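Local coordinates for protein nucleoporin 53 (Pichia guilliermondii, PDB 3P3D) that is probably a structural constituent of the nuclear pore complex, represented here by its RNA recognition motif (RRM) domain, at residues L8-F13 with I67-P72. Numbering follows the deposited sequence.
Sequences LAILVF and ITYDNP. Unlike the reference sequence in segment 8-13: L8 (reference Ser).
I10 and I67 form an antiparallel hydrogen-bonded pair between strands 9-13 and 64-68, neighbours in the sheet of this RRM fold: I10 N reaches I67 O at 2.8 Å, and I67 N returns the bond to I10 O. Just past the end of strand 64-68, a longer bond, 3.2 Å, runs from Y69 N to L8 O, its donor tilted 33° from the carbonyl plane. I10, V12 and I67 lie on the helix-covered face, where F27 of helix 20-27 packs on all three; the Y69 ring reaches in beside them, and A78 of helix 72-79 touches I10 and Y69. I10 and I67 run alongside each other, CG1 of I10 being 3.9 Å from CB of I67. With CG1 between the backbone N and the carbonyl carbon (chi1 64°) and the chain extended beyond it, I10 sends CD1 to the edge of the Y69 ring, in its plane, 3.8 Å from CE2; the ring's hydroxyl is hydrogen-bonded to F27 O. An alanine in place of I10 would probably open a gap beside I67 CB and leave that ring edge without its apolar neighbour. On the other face, A9 CB sits 3.5 Å from T68 OG1, which bonds to E35. Farther along, I67 CD1 rests against both methyls of V12, 3.8 Å from CG1 and 4.0 Å from CG2.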
# COMPACT_ATOMS: atom_id res chain seq x y z
N LEU A 8 -5.87 -2.79 -10.12
CA LEU A 8 -6.49 -2.82 -8.75
C LEU A 8 -5.49 -2.71 -7.59
O LEU A 8 -5.90 -2.68 -6.44
CB LEU A 8 -7.35 -4.09 -8.51
CG LEU A 8 -8.31 -4.51 -9.62
CD1 LEU A 8 -9.33 -5.48 -9.09
CD2 LEU A 8 -8.98 -3.29 -10.31
N ALA A 9 -4.21 -2.67 -7.90
CA ALA A 9 -3.17 -2.56 -6.88
C ALA A 9 -2.53 -1.19 -6.96
O ALA A 9 -2.58 -0.53 -7.99
CB ALA A 9 -2.10 -3.63 -7.06
N ILE A 10 -1.93 -0.80 -5.84
CA ILE A 10 -1.23 0.46 -5.76
C ILE A 10 0.11 0.15 -5.16
O ILE A 10 0.27 -0.88 -4.48
CB ILE A 10 -2.02 1.50 -4.87
CG1 ILE A 10 -2.15 1.05 -3.42
CG2 ILE A 10 -3.41 1.77 -5.46
CD1 ILE A 10 -2.92 2.00 -2.52
N LEU A 11 1.06 1.05 -5.41
CA LEU A 11 2.28 1.12 -4.61
C LEU A 11 2.25 2.28 -3.59
O LEU A 11 2.07 3.42 -3.99
CB LEU A 11 3.45 1.28 -5.54
CG LEU A 11 3.67 0.06 -6.44
CD1 LEU A 11 4.61 0.40 -7.57
CD2 LEU A 11 4.20 -1.10 -5.63
N VAL A 12 2.38 2.00 -2.29
CA VAL A 12 2.52 3.06 -1.29
C VAL A 12 3.98 3.14 -0.87
O VAL A 12 4.63 2.13 -0.69
CB VAL A 12 1.58 2.91 -0.04
CG1 VAL A 12 0.14 2.72 -0.45
CG2 VAL A 12 2.00 1.77 0.83
N PHE A 13 4.49 4.36 -0.71
CA PHE A 13 5.93 4.52 -0.49
C PHE A 13 6.31 5.80 0.26
O PHE A 13 5.52 6.73 0.36
CB PHE A 13 6.67 4.49 -1.85
CG PHE A 13 6.31 5.64 -2.79
CD1 PHE A 13 7.01 6.82 -2.76
CD2 PHE A 13 5.29 5.51 -3.71
CE1 PHE A 13 6.69 7.86 -3.60
CE2 PHE A 13 4.97 6.57 -4.58
CZ PHE A 13 5.66 7.73 -4.53
N ILE A 67 -0.10 -2.91 -2.54
CA ILE A 67 -1.35 -3.24 -1.85
C ILE A 67 -2.39 -3.50 -2.93
O ILE A 67 -2.49 -2.74 -3.86
CB ILE A 67 -1.86 -2.04 -1.00
CG1 ILE A 67 -0.83 -1.62 0.05
CG2 ILE A 67 -3.20 -2.35 -0.39
CD1 ILE A 67 -1.35 -0.48 0.94
N THR A 68 -3.16 -4.55 -2.79
CA THR A 68 -4.10 -4.94 -3.81
C THR A 68 -5.47 -5.02 -3.18
O THR A 68 -5.65 -5.71 -2.18
CB THR A 68 -3.68 -6.30 -4.44
OG1 THR A 68 -2.28 -6.23 -4.75
CG2 THR A 68 -4.47 -6.62 -5.74
N TYR A 69 -6.42 -4.30 -3.78
CA TYR A 69 -7.81 -4.30 -3.36
C TYR A 69 -8.71 -5.26 -4.21
O TYR A 69 -8.22 -5.86 -5.14
CB TYR A 69 -8.34 -2.86 -3.48
CG TYR A 69 -7.65 -1.88 -2.56
CD1 TYR A 69 -7.98 -1.81 -1.20
CD2 TYR A 69 -6.66 -1.01 -3.04
CE1 TYR A 69 -7.35 -0.90 -0.36
CE2 TYR A 69 -6.04 -0.10 -2.20
CZ TYR A 69 -6.39 -0.06 -0.86
OH TYR A 69 -5.74 0.82 -0.02
N ASP A 70 -10.00 -5.40 -3.85
CA ASP A 70 -11.03 -6.22 -4.59
C ASP A 70 -11.62 -5.55 -5.81
O ASP A 70 -12.36 -6.22 -6.58
CB ASP A 70 -12.31 -6.43 -3.77
CG ASP A 70 -12.10 -7.13 -2.49
OD1 ASP A 70 -13.08 -7.18 -1.68
OD2 ASP A 70 -10.96 -7.62 -2.30
N ASN A 71 -11.46 -4.23 -5.93
CA ASN A 71 -12.30 -3.47 -6.86
C ASN A 71 -11.63 -2.19 -7.33
O ASN A 71 -10.73 -1.72 -6.69
CB ASN A 71 -13.66 -3.18 -6.22
CG ASN A 71 -13.59 -2.13 -5.15
OD1 ASN A 71 -13.88 -0.96 -5.39
ND2 ASN A 71 -13.21 -2.53 -3.96
N PRO A 72 -12.05 -1.66 -8.49
CA PRO A 72 -11.40 -0.44 -8.98
C PRO A 72 -11.61 0.78 -8.11
O PRO A 72 -10.69 1.59 -7.98
CB PRO A 72 -12.06 -0.20 -10.36
CG PRO A 72 -12.54 -1.51 -10.78
CD PRO A 72 -12.86 -2.31 -9.53